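Local coordinates for transcription regulator PadR N-terminal domain-containing protein (Streptococcus mutans, PDB 3L7W) that probably acts as a dimeric, DNA-binding transcriptional regulator of the PadR family, built on a winged helix-turn-helix domain, at residues Y55-T60 and H72-G77; I10-L15 and Y83-W88. One frame throughout, in Å; residues are numbered along the deposited sequence.

Contact 1: residues Y55-T60 and H72-G77; sequences YLSTYT and HLTDSG
Ser57 and His72 face each other as an antiparallel hydrogen-bonded pair, Ser57 N to His72 O at 2.8 Å and His72 N to Ser57 O at 2.7 Å, and the neighbouring Leu56 and Leu73 form the non-hydrogen-bonded pair. This is the base of the beta hairpin 56-63/66-73, the wing of a winged helix-turn-helix fold, where it meets the start of helix 75-100. Past Leu73 the ladder gives way to one further hydrogen bond, Thr74 N to Tyr55 O, with the donor standing above the carbonyl plane.

On one face Leu56 and Leu73 make an apolar pair: Leu56 CD2 lies 4.1 Å from Leu73 CD1, and the two branched chains turn toward helix 7-20, a suitable role for leucine at a buried position. Ser57 and His72 occupy the other face. There the small Ser57 leaves room for the imidazole, whose edge at CD2 comes 3.5 Å from Ser57 OG. His72 ND1 bonds to Asp22 OD1 and Tyr59 OH to Asp22 OD2, while His72 CB lies at the edge of the Tyr59 ring, near the plane of that ring. Tyr55 runs alongside the first turn of the helix, its CD1 3.4 Å from Ser76 O, and its ring stacks on His80. Gly77, without a side chain, lets its CA approach Tyr55 O to 3.4 Å in a CA-H...O contact.

Thr74 is the N-cap. With chi1 at 67°, OG1 sits between its own N and carbonyl carbon, where it also bonds to Gly54 O and accepts the amide hydrogen of Gly77 N at 2.8 Å.

Contact 2: residues I10-L15 and Y83-W88; sequences IEYLIL and YLTKEW
Apolar contact dominates where Tyr12 of helix 7-20 lies against Leu84 of helix 75-100, the long C-terminal helix of this PadR-like fold; the two local axes approach to 9.9 Å at 128°. Tyr12 CD1 rests 3.5 Å from Leu84 CB. Leu84 CD1 also meets Leu15 CD2 at 3.8 Å, the two side chains crossing at about a right angle; branched apolar ends suit this buried site.

Among aromatic contacts, Tyr12 CE2 sits over a face of the indole, 3.4 Å from Trp88 CG, the ring planes inclined at 41°. With CG anti to the backbone N (chi1 178°), the Tyr12 ring is carried out to helix 75-100, where it meets the indole.

The polar contribution is slight. Thr85 OG1, hydrogen-bonded to Leu81 O, lies near the ring plane at the Tyr12 edge, 3.2 Å from CE1. Leu84 O, bonded to Tyr3 OH of the second subunit, lies over one face of the Tyr12 ring, offset toward its rim.

Helix 75-100 carries part of the dimer interface: Trp88 NE1 bonds to Asp96 of the second subunit, whose Val99 packs on Tyr12. Within the chain, helices 25-32 and 40-52 also pack on helix 7-20, both through Ile14.

Helix 75-100 is used by both contacts, whose centres lie 15 Å apart: it begins in contact 1 and runs on into contact 2. Helix 7-20 of contact 2 packs on the Leu56/Leu73 pair of contact 1 through Leu15, whose CG is 3.6 Å from Leu73 CD1 and whose CD1 is 3.7 Å from Leu56 CG. Ile14 CG2 adds a further touch, 3.8 Å from Leu56 CD1. Along the chain the hairpin contact is nested within the loop that contact 2 closes. The arrangement thus connects the wing, which in winged-helix proteins commonly approaches DNA, to a helix that takes part in the dimer interface.

Contact 1: residues Y55-T60 and H72-G77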
# COMPACT_ATOMS: atom_id res chain seq x y z
N TYR A 55 15.76 -12.57 -9.39
CA TYR A 55 14.37 -13.02 -9.32
C TYR A 55 13.77 -13.17 -10.70
O TYR A 55 12.85 -13.95 -10.91
CB TYR A 55 13.54 -12.05 -8.48
CG TYR A 55 14.10 -11.87 -7.09
CD1 TYR A 55 14.45 -12.97 -6.31
CD2 TYR A 55 14.27 -10.60 -6.55
CE1 TYR A 55 14.95 -12.81 -5.03
CE2 TYR A 55 14.78 -10.43 -5.27
CZ TYR A 55 15.11 -11.53 -4.52
OH TYR A 55 15.60 -11.35 -3.25
N LEU A 56 14.28 -12.39 -11.64
CA LEU A 56 13.86 -12.51 -13.02
C LEU A 56 15.06 -12.85 -13.92
O LEU A 56 16.14 -12.28 -13.78
CB LEU A 56 13.22 -11.21 -13.50
CG LEU A 56 11.91 -10.80 -12.82
CD1 LEU A 56 11.53 -9.38 -13.23
CD2 LEU A 56 10.79 -11.77 -13.16
N SER A 57 14.87 -13.77 -14.85
CA SER A 57 15.85 -13.95 -15.88
C SER A 57 15.16 -13.42 -17.11
O SER A 57 13.94 -13.28 -17.11
CB SER A 57 16.23 -15.43 -16.05
OG SER A 57 15.11 -16.16 -16.51
N THR A 58 15.93 -13.09 -18.13
CA THR A 58 15.38 -12.52 -19.35
C THR A 58 15.90 -13.23 -20.59
O THR A 58 17.00 -13.78 -20.60
CB THR A 58 15.81 -11.07 -19.50
OG1 THR A 58 17.24 -11.04 -19.51
CG2 THR A 58 15.26 -10.20 -18.36
N TYR A 59 15.10 -13.18 -21.64
CA TYR A 59 15.52 -13.70 -22.92
C TYR A 59 14.79 -12.88 -23.94
O TYR A 59 13.83 -12.18 -23.61
CB TYR A 59 15.17 -15.18 -23.05
CG TYR A 59 13.71 -15.48 -22.87
CD1 TYR A 59 13.19 -15.73 -21.60
CD2 TYR A 59 12.84 -15.54 -23.95
CE1 TYR A 59 11.85 -16.05 -21.42
CE2 TYR A 59 11.49 -15.82 -23.78
CZ TYR A 59 11.00 -16.08 -22.50
OH TYR A 59 9.67 -16.37 -22.32
N THR A 60 15.25 -12.95 -25.18
CA THR A 60 14.52 -12.27 -26.23
C THR A 60 13.69 -13.27 -26.99
O THR A 60 13.96 -14.46 -26.96
CB THR A 60 15.46 -11.51 -27.16
OG1 THR A 60 16.43 -12.42 -27.71
CG2 THR A 60 16.18 -10.46 -26.37
N HIS A 72 11.24 -13.70 -16.97
CA HIS A 72 10.85 -15.00 -16.54
C HIS A 72 11.16 -15.09 -15.06
O HIS A 72 12.25 -14.71 -14.63
CB HIS A 72 11.66 -16.06 -17.29
CG HIS A 72 11.50 -17.42 -16.72
ND1 HIS A 72 10.38 -18.19 -16.95
CD2 HIS A 72 12.30 -18.14 -15.89
CE1 HIS A 72 10.51 -19.34 -16.31
NE2 HIS A 72 11.66 -19.34 -15.66
N LEU A 73 10.20 -15.58 -14.29
CA LEU A 73 10.37 -15.73 -12.86
C LEU A 73 11.29 -16.92 -12.56
O LEU A 73 10.94 -18.06 -12.84
CB LEU A 73 9.01 -15.94 -12.20
CG LEU A 73 8.99 -15.80 -10.68
CD1 LEU A 73 9.52 -14.43 -10.27
CD2 LEU A 73 7.56 -16.03 -10.16
N THR A 74 12.45 -16.66 -11.98
CA THR A 74 13.35 -17.74 -11.60
C THR A 74 12.79 -18.43 -10.36
O THR A 74 11.87 -17.92 -9.71
CB THR A 74 14.74 -17.22 -11.26
OG1 THR A 74 14.68 -16.40 -10.08
CG2 THR A 74 15.30 -16.39 -12.42
N ASP A 75 13.33 -19.61 -10.05
CA ASP A 75 13.00 -20.30 -8.81
C ASP A 75 13.27 -19.35 -7.65
O ASP A 75 12.50 -19.27 -6.70
CB ASP A 75 13.85 -21.56 -8.66
CG ASP A 75 13.58 -22.59 -9.75
OD1 ASP A 75 12.44 -22.66 -10.27
OD2 ASP A 75 14.52 -23.34 -10.09
N SER A 76 14.37 -18.62 -7.74
CA SER A 76 14.71 -17.63 -6.74
C SER A 76 13.58 -16.61 -6.65
O SER A 76 13.25 -16.10 -5.57
CB SER A 76 15.98 -16.90 -7.16
OG SER A 76 16.49 -16.15 -6.08
N GLY A 77 13.03 -16.29 -7.82
CA GLY A 77 11.98 -15.31 -7.93
C GLY A 77 10.74 -15.89 -7.31
O GLY A 77 10.06 -15.20 -6.55

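Contact 2: residues I10-L15 and Y83-W88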
# COMPACT_ATOMS: atom_id res chain seq x y z
N ILE A 10 5.34 -2.61 -6.37
CA ILE A 10 5.52 -2.77 -7.82
C ILE A 10 6.29 -4.06 -8.10
O ILE A 10 5.98 -4.79 -9.04
CB ILE A 10 6.31 -1.60 -8.41
CG1 ILE A 10 5.56 -0.28 -8.19
CG2 ILE A 10 6.60 -1.84 -9.91
CD1 ILE A 10 4.52 -0.01 -9.22
N GLU A 11 7.31 -4.31 -7.29
CA GLU A 11 8.13 -5.51 -7.44
C GLU A 11 7.24 -6.72 -7.26
O GLU A 11 7.23 -7.62 -8.08
CB GLU A 11 9.28 -5.53 -6.43
CG GLU A 11 10.38 -4.54 -6.77
CD GLU A 11 11.46 -4.45 -5.71
OE1 GLU A 11 11.44 -5.25 -4.77
OE2 GLU A 11 12.32 -3.56 -5.82
N TYR A 12 6.49 -6.72 -6.17
CA TYR A 12 5.49 -7.74 -5.93
C TYR A 12 4.65 -7.94 -7.18
O TYR A 12 4.54 -9.04 -7.70
CB TYR A 12 4.61 -7.35 -4.73
CG TYR A 12 3.51 -8.32 -4.41
CD1 TYR A 12 3.72 -9.68 -4.43
CD2 TYR A 12 2.25 -7.85 -4.05
CE1 TYR A 12 2.71 -10.56 -4.13
CE2 TYR A 12 1.23 -8.72 -3.75
CZ TYR A 12 1.47 -10.07 -3.79
OH TYR A 12 0.46 -10.94 -3.48
N LEU A 13 4.09 -6.86 -7.71
CA LEU A 13 3.23 -6.97 -8.89
C LEU A 13 3.99 -7.57 -10.07
O LEU A 13 3.49 -8.44 -10.75
CB LEU A 13 2.64 -5.61 -9.26
CG LEU A 13 1.62 -5.11 -8.22
CD1 LEU A 13 1.27 -3.67 -8.49
CD2 LEU A 13 0.37 -5.96 -8.24
N ILE A 14 5.19 -7.07 -10.32
CA ILE A 14 5.96 -7.56 -11.45
C ILE A 14 6.19 -9.05 -11.32
O ILE A 14 5.87 -9.82 -12.22
CB ILE A 14 7.33 -6.88 -11.53
CG1 ILE A 14 7.17 -5.42 -11.97
CG2 ILE A 14 8.21 -7.64 -12.49
CD1 ILE A 14 8.39 -4.59 -11.76
N LEU A 15 6.74 -9.47 -10.18
CA LEU A 15 6.99 -10.89 -9.97
C LEU A 15 5.70 -11.68 -10.09
O LEU A 15 5.68 -12.76 -10.68
CB LEU A 15 7.63 -11.11 -8.61
CG LEU A 15 9.15 -11.29 -8.59
CD1 LEU A 15 9.82 -10.58 -9.75
CD2 LEU A 15 9.73 -10.87 -7.25
N TYR A 83 7.27 -14.87 -0.41
CA TYR A 83 7.54 -13.95 0.66
C TYR A 83 6.75 -12.64 0.48
O TYR A 83 6.04 -12.20 1.39
CB TYR A 83 9.05 -13.68 0.75
CG TYR A 83 9.37 -12.56 1.69
CD1 TYR A 83 9.31 -12.75 3.07
CD2 TYR A 83 9.69 -11.29 1.21
CE1 TYR A 83 9.58 -11.70 3.94
CE2 TYR A 83 9.96 -10.25 2.07
CZ TYR A 83 9.90 -10.46 3.44
OH TYR A 83 10.17 -9.42 4.30
N LEU A 84 6.85 -12.04 -0.70
CA LEU A 84 6.13 -10.78 -1.01
C LEU A 84 4.63 -10.94 -0.90
O LEU A 84 3.95 -10.06 -0.41
CB LEU A 84 6.47 -10.27 -2.40
CG LEU A 84 7.94 -9.92 -2.64
CD1 LEU A 84 8.16 -9.54 -4.10
CD2 LEU A 84 8.35 -8.81 -1.70
N THR A 85 4.11 -12.07 -1.37
CA THR A 85 2.70 -12.35 -1.25
C THR A 85 2.32 -12.41 0.22
O THR A 85 1.36 -11.78 0.65
CB THR A 85 2.34 -13.68 -1.91
OG1 THR A 85 2.69 -13.61 -3.29
CG2 THR A 85 0.86 -13.96 -1.78
N LYS A 86 3.10 -13.17 0.98
CA LYS A 86 2.92 -13.32 2.41
C LYS A 86 2.93 -11.96 3.11
O LYS A 86 2.03 -11.64 3.90
CB LYS A 86 4.02 -14.21 2.97
CG LYS A 86 3.99 -14.38 4.48
CD LYS A 86 5.31 -14.92 5.01
CE LYS A 86 5.64 -16.26 4.40
NZ LYS A 86 6.79 -16.88 5.11
N GLU A 87 3.95 -11.16 2.83
CA GLU A 87 4.07 -9.84 3.42
C GLU A 87 2.91 -8.95 3.01
O GLU A 87 2.47 -8.08 3.77
CB GLU A 87 5.40 -9.20 3.03
CG GLU A 87 6.54 -9.64 3.95
CD GLU A 87 6.17 -9.53 5.42
OE1 GLU A 87 5.88 -8.41 5.90
OE2 GLU A 87 6.16 -10.58 6.10
N TRP A 88 2.42 -9.15 1.79
CA TRP A 88 1.28 -8.39 1.32
C TRP A 88 0.06 -8.79 2.11
O TRP A 88 -0.75 -7.94 2.50
CB TRP A 88 1.07 -8.64 -0.17
CG TRP A 88 -0.21 -8.09 -0.68
CD1 TRP A 88 -1.23 -8.80 -1.25
CD2 TRP A 88 -0.62 -6.72 -0.69
NE1 TRP A 88 -2.25 -7.96 -1.61
CE2 TRP A 88 -1.91 -6.67 -1.27
CE3 TRP A 88 -0.04 -5.53 -0.25
CZ2 TRP A 88 -2.61 -5.48 -1.44
CZ3 TRP A 88 -0.75 -4.33 -0.41
CH2 TRP A 88 -2.02 -4.32 -1.00